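Local coordinates for serine acetyltransferase 1, putative (Entamoeba histolytica, PDB 7BW9), which probably transfers an acetyl group to serine in cysteine biosynthesis and is seen here with cysteine bound, at residues 48-53 / 122-127; 103-108 / 173-178; 190-195 / 224-229; 198-203 / 232-237. All coordinates share one frame; numbering follows the deposited sequence.

From the N terminus, helix 47-50 meets helix 120-126 in contact 1, closing a loop of 68 residues that is largely helical. Contact 2 starts inside that loop, on helix 96-113, and ends beyond it at 173-178, closing 64 residues, mostly helix, so the two cross; Ile107 packs on Ile123 and Ile124 where they touch. Contact 2 thereby ties the helical part to the left-handed beta-helix. Contacts 3 and 4 follow later in the chain and cross each other, each joining one coil to the next across a 28-residue connection. Residues 173-178 pair with 190-195 and with Val198, so contacts 2, 3 and 4 form one continuous unit.

Contact 1 of 4, residues 48-53 / 122-127; sequences DFFTRR and MIIRSY
Ile124 meets two aromatic rings with two different branches. Its CD1 lies over one face of the Phe49 ring, 4.0 Å from the ring centroid and 27° off the normal, a CH-pi contact, while its CG2 touches Phe50 CE2 at 3.5 Å. With CG1 beside the backbone N (chi1 -70°), the methyl-bearing arm is directed at Phe49 and CG2 is left to face Phe50. The rim of the Phe50 ring also reaches the helix backbone: CZ comes to 3.3 Å from Ile124 O, which lies near the ring plane and accepts a hydrogen bond from His131.

Arg125 supplies the polar link. Its chain bends at chi3, bringing NH1 to 2.8 Å from Phe49 O, with the oxygen in the guanidinium plane and the N-H...O angle at 143°. The other nitrogens fix the rotation of the group: NH2 bonds to Pro30 O, and NE to Tyr79 OH and, in a salt bridge, to Glu153, both of the second subunit; the glutamate probably balances the buried charge. Farther out, Gln42 and Lys43 of helix 36-45 pack against Phe50, and Ile107 of helix 96-113 against Ile124, so the contact joins short helices 47-50 and 120-126 within the helical part beside the subunit interface.

Contact 2 of 4, residues 103-108 / 173-178; sequences VKQDII and GNHFFI
Gln105 lies across the imidazole of His175, its CB centred over one face at 3.6 Å from the centroid and 13° off the normal, a close CH-pi contact. Beyond CB the chain runs extended, with CG beside the backbone N (chi1 -61°), and the amide ends above the ring plane but past the CE1 end of the ring, inclined to it. OE1 ends 3.3 Å from His175 CE1 and NE2 rests against Asn174 CB. The imidazole is further steadied by Asn174, whose OD1 accepts from ND1 at 2.8 Å, in the ring plane and almost straight.

Asp106, the next residue, turns its carboxylate to the backbone of the loop. OD1 accepts from Phe176 N at 2.9 Å, met on the anti side and 20° out of the carboxylate plane. A water donates to the same oxygen at 2.7 Å and accepts from His175 N, so one carboxylate oxygen serves two successive backbone amides, one directly and one through water. Two residues on, Ile108 CG2 comes to the edge of the His175 ring.

The second carboxylate oxygen, OD2, forms a salt bridge with Arg137, and His175 NE2 bonds to Asn305 of the third subunit. This chemistry implies that a buried aspartate, probably charged and balanced by that arginine, pins the loop entering strand 177-178 to helix 96-113.

Contact 3 of 4, residues 190-195 / 224-229; sequences AVIGNW and PTIGDF
Trp195 sets its CB against the Phe229 ring, 3.5 Å from CD1, while the two aromatic planes run nearly parallel at 6°. The rings are slid apart, with 5.4 Å between the centroids of the indole five-membered ring and Phe229, so they barely overlap; the indole itself stacks on His175.

Next in line, the side chains of Asn194 and Asp228 lie side by side and point the same way. Asp228 CG stands beside its own backbone N (chi1 -51°), which places OD1 to accept from Asn194 N at 2.9 Å; that bond is nearly straight, and the donor sits above the carboxylate plane. A water links Asn194 ND2 to Asp228 OD2, the latter bond weak, while Asn194 OD1 is taken by Asn174 N of the preceding coil. Phe229 N returns a bond to Asn194 O at 2.8 Å.

Before this corner the chains pair as parallel strands. Val191 N bonds to Pro224 O, and Ile226 N to Val191 O at 2.7 Å. Ile192 and Ile226 face the same side of the sheet, and Val191 and Thr225 the other.

Equivalent positions thus recur coil upon coil, isoleucine above isoleucine and aromatic beside aromatic, as in the left-handed parallel beta-helix of hexapeptide-repeat transferases.

Contact 4 of 4, residues 198-203 / 232-237; sequences VYQSVT and IGAGAK
With chi1 at 162°, Val202 extends CG1 opposite its own amide nitrogen, which turns that methyl to Ile232 CG2 at 3.8 Å and swings CG2 over to Gly233 O at 3.3 Å. The two side chains cross at about a right angle. They sit at a corner of the left-handed beta-helix, where two type II turns, Tyr199 to Val202 and Gly233 to Ala236, stack in neighbouring coils.

Three backbone bonds hold the turns together. Tyr199 N donates to Ile232 O at 3.2 Å, Gly235 N to Gln200 O at 3.0 Å, and Thr203 N to Ala236 O at 3.1 Å. Gly235 has positive phi (76°), as suits the third position of a type II turn, and Ser201 takes the matching conformation.

Tyr199 presents its ring edge to Ile232 O; its hydroxyl bonds to Arg197, and its side chain is about 4 Å at the nearest from a bound cysteine. Gln200 lays its amide against Ala234 CB and bonds through NE2 to Thr203 of the second subunit, which places the corner at the trimer interface.

Lys237, bent at chi2 and chi4, rests CD on Thr203 OG1, itself bonded to Gln200 of the third subunit. Its NZ reaches Asn253 of that subunit and folds back over its own turn, bonding to Gly235 O at 2.7 Å from above the carbonyl plane.

Contact 1 of 4, residues 48-53 / 122-127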
loop_
_atom_site.group_PDB
_atom_site.type_symbol
_atom_site.label_atom_id
_atom_site.label_comp_id
_atom_site.label_asym_id
_atom_site.label_seq_id
_atom_site.Cartn_x
_atom_site.Cartn_y
_atom_site.Cartn_z
ATOM N N ASP A 48 -19.148 -18.438 -6.761
ATOM C CA ASP A 48 -19.360 -19.157 -5.507
ATOM C C ASP A 48 -18.729 -18.457 -4.307
ATOM O O ASP A 48 -19.220 -18.624 -3.185
ATOM C CB ASP A 48 -18.829 -20.584 -5.613
ATOM C CG ASP A 48 -19.728 -21.483 -6.451
ATOM O OD1 ASP A 48 -20.654 -20.967 -7.123
ATOM O OD2 ASP A 48 -19.494 -22.710 -6.447
ATOM N N PHE A 49 -17.688 -17.646 -4.507
ATOM C CA PHE A 49 -17.005 -17.028 -3.374
ATOM C C PHE A 49 -17.371 -15.570 -3.162
ATOM O O PHE A 49 -17.007 -15.000 -2.122
ATOM C CB PHE A 49 -15.477 -17.174 -3.535
ATOM C CG PHE A 49 -15.036 -18.608 -3.604
ATOM C CD1 PHE A 49 -14.730 -19.305 -2.450
ATOM C CD2 PHE A 49 -15.005 -19.283 -4.816
ATOM C CE1 PHE A 49 -14.358 -20.640 -2.513
ATOM C CE2 PHE A 49 -14.640 -20.613 -4.881
ATOM C CZ PHE A 49 -14.314 -21.292 -3.727
ATOM N N PHE A 50 -18.082 -14.949 -4.095
ATOM C CA PHE A 50 -18.310 -13.513 -4.013
ATOM C C PHE A 50 -19.759 -13.063 -4.165
ATOM O O PHE A 50 -20.019 -11.865 -4.017
ATOM C CB PHE A 50 -17.469 -12.781 -5.075
ATOM C CG PHE A 50 -15.972 -12.903 -4.867
ATOM C CD1 PHE A 50 -15.319 -12.116 -3.930
ATOM C CD2 PHE A 50 -15.229 -13.800 -5.616
ATOM C CE1 PHE A 50 -13.944 -12.223 -3.746
ATOM C CE2 PHE A 50 -13.844 -13.912 -5.441
ATOM C CZ PHE A 50 -13.206 -13.124 -4.503
ATOM N N THR A 51 -20.704 -13.949 -4.471
ATOM C CA THR A 51 -22.071 -13.512 -4.726
ATOM C C THR A 51 -23.045 -14.152 -3.750
ATOM O O THR A 51 -22.800 -15.240 -3.219
ATOM C CB THR A 51 -22.536 -13.861 -6.143
ATOM O OG1 THR A 51 -22.561 -15.282 -6.293
ATOM C CG2 THR A 51 -21.619 -13.247 -7.177
ATOM N N ARG A 52 -24.174 -13.463 -3.563
ATOM C CA ARG A 52 -25.330 -14.034 -2.882
ATOM C C ARG A 52 -25.840 -15.266 -3.621
ATOM O O ARG A 52 -25.938 -15.276 -4.849
ATOM C CB ARG A 52 -26.442 -12.994 -2.796
ATOM C CG ARG A 52 -26.378 -12.102 -1.579
ATOM C CD ARG A 52 -27.410 -11.004 -1.710
ATOM N NE ARG A 52 -28.731 -11.546 -2.033
ATOM C CZ ARG A 52 -29.768 -10.811 -2.428
ATOM N NH1 ARG A 52 -29.642 -9.495 -2.552
ATOM N NH2 ARG A 52 -30.933 -11.391 -2.703
ATOM N N ARG A 53 -26.185 -16.306 -2.862
ATOM C CA ARG A 53 -26.546 -17.582 -3.479
ATOM C C ARG A 53 -27.731 -17.454 -4.438
ATOM O O ARG A 53 -27.831 -18.224 -5.399
ATOM C CB ARG A 53 -26.834 -18.615 -2.394
ATOM C CG ARG A 53 -25.651 -18.858 -1.480
ATOM C CD ARG A 53 -26.025 -19.712 -0.282
ATOM N NE ARG A 53 -26.527 -21.023 -0.681
ATOM C CZ ARG A 53 -26.431 -22.115 0.070
ATOM N NH1 ARG A 53 -25.834 -22.050 1.261
ATOM N NH2 ARG A 53 -26.924 -23.272 -0.375
ATOM N N MET A 122 -9.582 -19.352 0.676
ATOM C CA MET A 122 -8.722 -18.326 1.252
ATOM C C MET A 122 -7.961 -17.591 0.157
ATOM O O MET A 122 -7.926 -16.357 0.126
ATOM C CB MET A 122 -7.754 -18.966 2.247
ATOM C CG MET A 122 -6.544 -18.091 2.594
ATOM S SD MET A 122 -5.246 -18.959 3.513
ATOM C CE MET A 122 -6.163 -19.544 4.924
ATOM N N ILE A 123 -7.375 -18.349 -0.772
ATOM C CA ILE A 123 -6.601 -17.755 -1.858
ATOM C C ILE A 123 -7.497 -16.871 -2.713
ATOM O O ILE A 123 -7.153 -15.727 -3.035
ATOM C CB ILE A 123 -5.921 -18.858 -2.694
ATOM C CG1 ILE A 123 -4.904 -19.623 -1.846
ATOM C CG2 ILE A 123 -5.242 -18.287 -3.942
ATOM C CD1 ILE A 123 -4.534 -20.950 -2.423
ATOM N N ILE A 124 -8.672 -17.383 -3.073
ATOM C CA ILE A 124 -9.530 -16.658 -3.997
ATOM C C ILE A 124 -10.042 -15.378 -3.356
ATOM O O ILE A 124 -10.121 -14.328 -4.000
ATOM C CB ILE A 124 -10.686 -17.559 -4.455
ATOM C CG1 ILE A 124 -10.167 -18.670 -5.372
ATOM C CG2 ILE A 124 -11.763 -16.721 -5.140
ATOM C CD1 ILE A 124 -11.239 -19.692 -5.765
ATOM N N ARG A 125 -10.385 -15.437 -2.076
ATOM C CA ARG A 125 -11.049 -14.294 -1.469
ATOM C C ARG A 125 -10.064 -13.240 -0.995
ATOM O O ARG A 125 -10.408 -12.054 -0.941
ATOM C CB ARG A 125 -11.926 -14.768 -0.313
ATOM C CG ARG A 125 -13.295 -15.246 -0.814
ATOM C CD ARG A 125 -14.278 -15.553 0.290
ATOM N NE ARG A 125 -14.495 -14.455 1.218
ATOM C CZ ARG A 125 -15.383 -13.471 1.059
ATOM N NH1 ARG A 125 -16.140 -13.393 -0.029
ATOM N NH2 ARG A 125 -15.511 -12.547 2.000
ATOM N N SER A 126 -8.843 -13.644 -0.666
ATOM C CA SER A 126 -7.973 -12.794 0.133
ATOM C C SER A 126 -6.554 -12.591 -0.392
ATOM O O SER A 126 -5.877 -11.694 0.111
ATOM C CB SER A 126 -7.883 -13.339 1.564
ATOM O OG SER A 126 -9.164 -13.332 2.168
ATOM N N TYR A 127 -6.073 -13.362 -1.361
ATOM C CA TYR A 127 -4.659 -13.205 -1.749
ATOM C C TYR A 127 -4.484 -12.011 -2.683
ATOM O O TYR A 127 -5.009 -12.032 -3.804
ATOM C CB TYR A 127 -4.122 -14.473 -2.393
ATOM C CG TYR A 127 -3.473 -15.392 -1.378
ATOM C CD1 TYR A 127 -4.043 -15.582 -0.128
ATOM C CD2 TYR A 127 -2.283 -16.045 -1.657
ATOM C CE1 TYR A 127 -3.458 -16.416 0.819
ATOM C CE2 TYR A 127 -1.676 -16.889 -0.716
ATOM C CZ TYR A 127 -2.270 -17.069 0.520
ATOM O OH TYR A 127 -1.670 -17.894 1.459
#

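Contact 2 of 4, residues 103-108 / 173-178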
loop_
_atom_site.group_PDB
_atom_site.type_symbol
_atom_site.label_atom_id
_atom_site.label_comp_id
_atom_site.label_asym_id
_atom_site.label_seq_id
_atom_site.Cartn_x
_atom_site.Cartn_y
_atom_site.Cartn_z
ATOM N N VAL A 103 -6.429 -17.402 -14.459
ATOM C CA VAL A 103 -6.518 -17.035 -13.050
ATOM C C VAL A 103 -6.591 -18.286 -12.180
ATOM O O VAL A 103 -5.946 -18.367 -11.121
ATOM C CB VAL A 103 -7.721 -16.096 -12.828
ATOM C CG1 VAL A 103 -8.034 -15.957 -11.348
ATOM C CG2 VAL A 103 -7.436 -14.719 -13.465
ATOM N N LYS A 104 -7.339 -19.299 -12.635
ATOM C CA LYS A 104 -7.404 -20.565 -11.907
ATOM C C LYS A 104 -6.019 -21.173 -11.731
ATOM O O LYS A 104 -5.703 -21.722 -10.669
ATOM C CB LYS A 104 -8.312 -21.557 -12.637
ATOM C CG LYS A 104 -9.797 -21.230 -12.593
ATOM C CD LYS A 104 -10.556 -22.143 -13.565
ATOM C CE LYS A 104 -10.687 -23.550 -13.011
ATOM N NZ LYS A 104 -11.355 -24.459 -13.988
ATOM N N GLN A 105 -5.178 -21.084 -12.759
ATOM C CA GLN A 105 -3.828 -21.615 -12.625
ATOM C C GLN A 105 -2.967 -20.755 -11.711
ATOM O O GLN A 105 -2.143 -21.299 -10.971
ATOM C CB GLN A 105 -3.198 -21.782 -13.998
ATOM C CG GLN A 105 -3.991 -22.763 -14.863
ATOM C CD GLN A 105 -3.403 -22.889 -16.248
ATOM O OE1 GLN A 105 -3.185 -23.993 -16.747
ATOM N NE2 GLN A 105 -3.118 -21.756 -16.869
ATOM N N ASP A 106 -3.170 -19.426 -11.707
ATOM C CA ASP A 106 -2.500 -18.597 -10.704
ATOM C C ASP A 106 -2.886 -19.036 -9.290
ATOM O O ASP A 106 -2.033 -19.108 -8.395
ATOM C CB ASP A 106 -2.828 -17.112 -10.916
ATOM C CG ASP A 106 -2.314 -16.562 -12.264
ATOM O OD1 ASP A 106 -1.256 -17.026 -12.782
ATOM O OD2 ASP A 106 -2.978 -15.646 -12.809
ATOM N N ILE A 107 -4.168 -19.353 -9.080
ATOM C CA ILE A 107 -4.626 -19.827 -7.773
ATOM C C ILE A 107 -3.951 -21.141 -7.410
ATOM O O ILE A 107 -3.515 -21.339 -6.267
ATOM C CB ILE A 107 -6.159 -19.963 -7.771
ATOM C CG1 ILE A 107 -6.809 -18.579 -7.759
ATOM C CG2 ILE A 107 -6.631 -20.850 -6.616
ATOM C CD1 ILE A 107 -8.161 -18.580 -8.421
ATOM N N ILE A 108 -3.871 -22.065 -8.366
ATOM C CA ILE A 108 -3.157 -23.320 -8.137
ATOM C C ILE A 108 -1.712 -23.039 -7.753
ATOM O O ILE A 108 -1.179 -23.632 -6.809
ATOM C CB ILE A 108 -3.232 -24.222 -9.382
ATOM C CG1 ILE A 108 -4.670 -24.721 -9.620
ATOM C CG2 ILE A 108 -2.217 -25.364 -9.278
ATOM C CD1 ILE A 108 -5.366 -25.229 -8.389
ATOM N N GLY A 173 3.171 -15.199 -18.243
ATOM C CA GLY A 173 2.716 -16.545 -18.519
ATOM C C GLY A 173 1.859 -17.111 -17.400
ATOM O O GLY A 173 1.417 -16.413 -16.486
ATOM N N ASN A 174 1.655 -18.422 -17.464
ATOM C CA ASN A 174 0.674 -19.047 -16.596
ATOM C C ASN A 174 1.301 -19.510 -15.280
ATOM O O ASN A 174 2.526 -19.590 -15.130
ATOM C CB ASN A 174 -0.024 -20.211 -17.318
ATOM C CG ASN A 174 0.940 -21.277 -17.804
ATOM O OD1 ASN A 174 1.621 -21.932 -17.015
ATOM N ND2 ASN A 174 0.962 -21.492 -19.107
ATOM N N HIS A 175 0.426 -19.795 -14.315
ATOM C CA HIS A 175 0.819 -20.252 -12.979
ATOM C C HIS A 175 1.747 -19.255 -12.292
ATOM O O HIS A 175 2.736 -19.635 -11.659
ATOM C CB HIS A 175 1.473 -21.639 -13.026
ATOM C CG HIS A 175 0.554 -22.735 -13.487
ATOM N ND1 HIS A 175 0.456 -23.123 -14.809
ATOM C CD2 HIS A 175 -0.277 -23.552 -12.796
ATOM C CE1 HIS A 175 -0.395 -24.128 -14.911
ATOM N NE2 HIS A 175 -0.860 -24.400 -13.705
ATOM N N PHE A 176 1.429 -17.969 -12.410
ATOM C CA PHE A 176 2.259 -16.916 -11.838
ATOM C C PHE A 176 1.796 -16.629 -10.415
ATOM O O PHE A 176 0.605 -16.374 -10.190
ATOM C CB PHE A 176 2.182 -15.651 -12.704
ATOM C CG PHE A 176 3.025 -14.509 -12.197
ATOM C CD1 PHE A 176 4.386 -14.680 -11.981
ATOM C CD2 PHE A 176 2.460 -13.266 -11.939
ATOM C CE1 PHE A 176 5.174 -13.629 -11.514
ATOM C CE2 PHE A 176 3.236 -12.217 -11.480
ATOM C CZ PHE A 176 4.597 -12.396 -11.272
ATOM N N PHE A 177 2.728 -16.647 -9.458
ATOM C CA PHE A 177 2.401 -16.421 -8.048
ATOM C C PHE A 177 3.226 -15.269 -7.475
ATOM O O PHE A 177 4.466 -15.318 -7.462
ATOM C CB PHE A 177 2.619 -17.690 -7.217
ATOM C CG PHE A 177 2.344 -17.519 -5.730
ATOM C CD1 PHE A 177 1.293 -16.711 -5.274
ATOM C CD2 PHE A 177 3.104 -18.204 -4.792
ATOM C CE1 PHE A 177 1.029 -16.580 -3.913
ATOM C CE2 PHE A 177 2.854 -18.068 -3.425
ATOM C CZ PHE A 177 1.813 -17.255 -2.989
ATOM N N ILE A 178 2.534 -14.235 -6.999
ATOM C CA ILE A 178 3.126 -13.183 -6.178
ATOM C C ILE A 178 2.689 -13.430 -4.741
ATOM O O ILE A 178 1.485 -13.422 -4.449
ATOM C CB ILE A 178 2.704 -11.783 -6.652
ATOM C CG1 ILE A 178 3.293 -11.479 -8.025
ATOM C CG2 ILE A 178 3.132 -10.710 -5.649
ATOM C CD1 ILE A 178 2.796 -10.193 -8.619
HETATM O O HOH W 1 -2.019 -18.510 -14.879
#

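Contact 3 of 4, residues 190-195 / 224-229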
loop_
_atom_site.group_PDB
_atom_site.type_symbol
_atom_site.label_atom_id
_atom_site.label_comp_id
_atom_site.label_asym_id
_atom_site.label_seq_id
_atom_site.Cartn_x
_atom_site.Cartn_y
_atom_site.Cartn_z
ATOM N N ALA A 190 8.380 -5.714 -19.538
ATOM C CA ALA A 190 8.875 -6.940 -18.946
ATOM C C ALA A 190 8.065 -8.136 -19.425
ATOM O O ALA A 190 6.880 -8.025 -19.765
ATOM C CB ALA A 190 8.837 -6.860 -17.421
ATOM N N VAL A 191 8.724 -9.291 -19.436
ATOM C CA VAL A 191 8.147 -10.560 -19.864
ATOM C C VAL A 191 8.465 -11.606 -18.804
ATOM O O VAL A 191 9.620 -11.745 -18.388
ATOM C CB VAL A 191 8.691 -11.010 -21.237
ATOM C CG1 VAL A 191 8.118 -12.372 -21.614
ATOM C CG2 VAL A 191 8.379 -9.964 -22.309
ATOM N N ILE A 192 7.449 -12.347 -18.385
ATOM C CA ILE A 192 7.566 -13.337 -17.328
ATOM C C ILE A 192 7.053 -14.654 -17.877
ATOM O O ILE A 192 5.958 -14.697 -18.447
ATOM C CB ILE A 192 6.758 -12.929 -16.082
ATOM C CG1 ILE A 192 7.344 -11.666 -15.425
ATOM C CG2 ILE A 192 6.674 -14.095 -15.094
ATOM C CD1 ILE A 192 6.333 -10.975 -14.474
ATOM N N GLY A 193 7.834 -15.722 -17.697
ATOM C CA GLY A 193 7.454 -17.045 -18.160
ATOM C C GLY A 193 6.450 -17.735 -17.254
ATOM O O GLY A 193 5.675 -17.090 -16.543
ATOM N N ASN A 194 6.474 -19.073 -17.269
ATOM C CA ASN A 194 5.513 -19.894 -16.540
ATOM C C ASN A 194 6.083 -20.349 -15.199
ATOM O O ASN A 194 7.297 -20.510 -15.036
ATOM C CB ASN A 194 5.104 -21.124 -17.359
ATOM C CG ASN A 194 4.583 -20.763 -18.748
ATOM O OD1 ASN A 194 3.889 -19.761 -18.932
ATOM N ND2 ASN A 194 4.949 -21.570 -19.739
ATOM N N TRP A 195 5.180 -20.552 -14.236
ATOM C CA TRP A 195 5.526 -21.054 -12.906
ATOM C C TRP A 195 6.543 -20.161 -12.200
ATOM O O TRP A 195 7.410 -20.646 -11.478
ATOM C CB TRP A 195 6.032 -22.509 -12.977
ATOM C CG TRP A 195 4.883 -23.466 -12.982
ATOM C CD1 TRP A 195 4.366 -24.110 -14.056
ATOM C CD2 TRP A 195 4.071 -23.841 -11.860
ATOM N NE1 TRP A 195 3.290 -24.876 -13.681
ATOM C CE2 TRP A 195 3.085 -24.728 -12.338
ATOM C CE3 TRP A 195 4.075 -23.505 -10.498
ATOM C CZ2 TRP A 195 2.131 -25.302 -11.505
ATOM C CZ3 TRP A 195 3.117 -24.067 -9.672
ATOM C CH2 TRP A 195 2.159 -24.958 -10.178
ATOM N N PRO A 224 13.151 -6.313 -17.666
ATOM C CA PRO A 224 13.674 -7.671 -17.825
ATOM C C PRO A 224 12.678 -8.641 -18.440
ATOM O O PRO A 224 11.452 -8.498 -18.328
ATOM C CB PRO A 224 14.003 -8.099 -16.388
ATOM C CG PRO A 224 14.132 -6.826 -15.630
ATOM C CD PRO A 224 13.129 -5.909 -16.253
ATOM N N THR A 225 13.255 -9.661 -19.069
ATOM C CA THR A 225 12.576 -10.890 -19.476
ATOM C C THR A 225 13.030 -12.019 -18.566
ATOM O O THR A 225 14.240 -12.250 -18.419
ATOM C CB THR A 225 12.926 -11.267 -20.921
ATOM O OG1 THR A 225 12.356 -10.324 -21.824
ATOM C CG2 THR A 225 12.415 -12.673 -21.268
ATOM N N ILE A 226 12.085 -12.724 -17.953
ATOM C CA ILE A 226 12.472 -13.851 -17.117
ATOM C C ILE A 226 11.802 -15.113 -17.645
ATOM O O ILE A 226 10.698 -15.079 -18.194
ATOM C CB ILE A 226 12.163 -13.605 -15.623
ATOM C CG1 ILE A 226 10.682 -13.783 -15.310
ATOM C CG2 ILE A 226 12.597 -12.193 -15.212
ATOM C CD1 ILE A 226 10.343 -13.381 -13.890
ATOM N N GLY A 227 12.505 -16.233 -17.512
ATOM C CA GLY A 227 12.061 -17.508 -18.051
ATOM C C GLY A 227 11.052 -18.204 -17.155
ATOM O O GLY A 227 10.404 -17.588 -16.312
ATOM N N ASP A 228 10.942 -19.513 -17.324
ATOM C CA ASP A 228 10.052 -20.330 -16.519
ATOM C C ASP A 228 10.726 -20.758 -15.221
ATOM O O ASP A 228 11.951 -20.872 -15.131
ATOM C CB ASP A 228 9.610 -21.586 -17.283
ATOM C CG ASP A 228 9.064 -21.287 -18.671
ATOM O OD1 ASP A 228 8.563 -20.168 -18.925
ATOM O OD2 ASP A 228 9.133 -22.201 -19.523
ATOM N N PHE A 229 9.895 -21.044 -14.218
ATOM C CA PHE A 229 10.339 -21.582 -12.929
ATOM C C PHE A 229 11.343 -20.669 -12.224
ATOM O O PHE A 229 12.164 -21.133 -11.434
ATOM C CB PHE A 229 10.909 -23.000 -13.087
ATOM C CG PHE A 229 9.982 -23.933 -13.820
ATOM C CD1 PHE A 229 8.887 -24.480 -13.174
ATOM C CD2 PHE A 229 10.193 -24.243 -15.160
ATOM C CE1 PHE A 229 8.002 -25.332 -13.847
ATOM C CE2 PHE A 229 9.321 -25.089 -15.849
ATOM C CZ PHE A 229 8.218 -25.631 -15.186
HETATM O O HOH W 2 6.799 -23.977 -18.894
#

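Contact 4 of 4, residues 198-203 / 232-237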
loop_
_atom_site.group_PDB
_atom_site.type_symbol
_atom_site.label_atom_id
_atom_site.label_comp_id
_atom_site.label_asym_id
_atom_site.label_seq_id
_atom_site.Cartn_x
_atom_site.Cartn_y
_atom_site.Cartn_z
ATOM N N VAL A 198 7.307 -14.588 -7.209
ATOM C CA VAL A 198 7.908 -13.301 -6.901
ATOM C C VAL A 198 7.393 -12.845 -5.541
ATOM O O VAL A 198 6.198 -12.958 -5.260
ATOM C CB VAL A 198 7.568 -12.269 -7.995
ATOM C CG1 VAL A 198 8.047 -10.913 -7.598
ATOM C CG2 VAL A 198 8.153 -12.691 -9.352
ATOM N N TYR A 199 8.278 -12.307 -4.712
ATOM C CA TYR A 199 7.995 -11.932 -3.334
ATOM C C TYR A 199 7.890 -10.413 -3.200
ATOM O O TYR A 199 8.093 -9.657 -4.156
ATOM C CB TYR A 199 9.082 -12.511 -2.410
ATOM C CG TYR A 199 8.858 -13.986 -2.203
ATOM C CD1 TYR A 199 7.972 -14.440 -1.226
ATOM C CD2 TYR A 199 9.444 -14.919 -3.039
ATOM C CE1 TYR A 199 7.732 -15.776 -1.044
ATOM C CE2 TYR A 199 9.200 -16.275 -2.871
ATOM C CZ TYR A 199 8.340 -16.695 -1.870
ATOM O OH TYR A 199 8.076 -18.036 -1.688
ATOM N N GLN A 200 7.612 -9.968 -1.974
ATOM C CA GLN A 200 7.474 -8.541 -1.688
ATOM C C GLN A 200 8.728 -7.766 -2.081
ATOM O O GLN A 200 9.840 -8.295 -2.056
ATOM C CB GLN A 200 7.184 -8.315 -0.198
ATOM C CG GLN A 200 8.222 -8.875 0.783
ATOM C CD GLN A 200 8.036 -10.350 1.071
ATOM O OE1 GLN A 200 7.362 -11.060 0.318
ATOM N NE2 GLN A 200 8.642 -10.828 2.159
ATOM N N SER A 201 8.531 -6.490 -2.438
ATOM C CA SER A 201 9.604 -5.522 -2.662
ATOM C C SER A 201 10.485 -5.869 -3.858
ATOM O O SER A 201 11.602 -5.376 -3.965
ATOM C CB SER A 201 10.468 -5.353 -1.408
ATOM O OG SER A 201 9.658 -5.317 -0.239
ATOM N N VAL A 202 9.995 -6.677 -4.781
ATOM C CA VAL A 202 10.768 -7.072 -5.950
ATOM C C VAL A 202 10.481 -6.095 -7.080
ATOM O O VAL A 202 9.317 -5.797 -7.380
ATOM C CB VAL A 202 10.431 -8.510 -6.366
ATOM C CG1 VAL A 202 10.882 -8.781 -7.801
ATOM C CG2 VAL A 202 11.044 -9.502 -5.372
ATOM N N THR A 203 11.541 -5.586 -7.702
ATOM C CA THR A 203 11.421 -4.773 -8.902
ATOM C C THR A 203 11.931 -5.541 -10.113
ATOM O O THR A 203 13.051 -6.080 -10.099
ATOM C CB THR A 203 12.190 -3.457 -8.767
ATOM O OG1 THR A 203 11.563 -2.629 -7.784
ATOM C CG2 THR A 203 12.221 -2.713 -10.100
ATOM N N ILE A 232 12.107 -15.175 -7.364
ATOM C CA ILE A 232 12.799 -13.936 -7.017
ATOM C C ILE A 232 12.449 -13.549 -5.586
ATOM O O ILE A 232 11.298 -13.185 -5.289
ATOM C CB ILE A 232 12.484 -12.803 -7.994
ATOM C CG1 ILE A 232 12.635 -13.319 -9.426
ATOM C CG2 ILE A 232 13.429 -11.639 -7.746
ATOM C CD1 ILE A 232 12.245 -12.317 -10.480
ATOM N N GLY A 233 13.464 -13.603 -4.707
ATOM C CA GLY A 233 13.267 -13.382 -3.290
ATOM C C GLY A 233 13.100 -11.917 -2.913
ATOM O O GLY A 233 13.414 -11.014 -3.677
ATOM N N ALA A 234 12.603 -11.706 -1.689
ATOM C CA ALA A 234 12.171 -10.388 -1.233
ATOM C C ALA A 234 13.235 -9.326 -1.460
ATOM O O ALA A 234 14.423 -9.552 -1.219
ATOM C CB ALA A 234 11.813 -10.449 0.252
ATOM N N GLY A 235 12.807 -8.167 -1.951
ATOM C CA GLY A 235 13.713 -7.040 -2.087
ATOM C C GLY A 235 14.682 -7.092 -3.248
ATOM O O GLY A 235 15.446 -6.140 -3.426
ATOM N N ALA A 236 14.684 -8.150 -4.055
ATOM C CA ALA A 236 15.599 -8.179 -5.191
ATOM C C ALA A 236 15.206 -7.126 -6.215
ATOM O O ALA A 236 14.019 -6.917 -6.490
ATOM C CB ALA A 236 15.622 -9.557 -5.842
ATOM N N LYS A 237 16.215 -6.451 -6.773
ATOM C CA LYS A 237 16.033 -5.417 -7.791
ATOM C C LYS A 237 16.646 -5.921 -9.095
ATOM O O LYS A 237 17.875 -6.030 -9.211
ATOM C CB LYS A 237 16.666 -4.095 -7.352
ATOM C CG LYS A 237 16.172 -3.565 -5.998
ATOM C CD LYS A 237 14.659 -3.321 -5.999
ATOM C CE LYS A 237 14.154 -2.740 -4.659
ATOM N NZ LYS A 237 14.666 -3.559 -3.503
#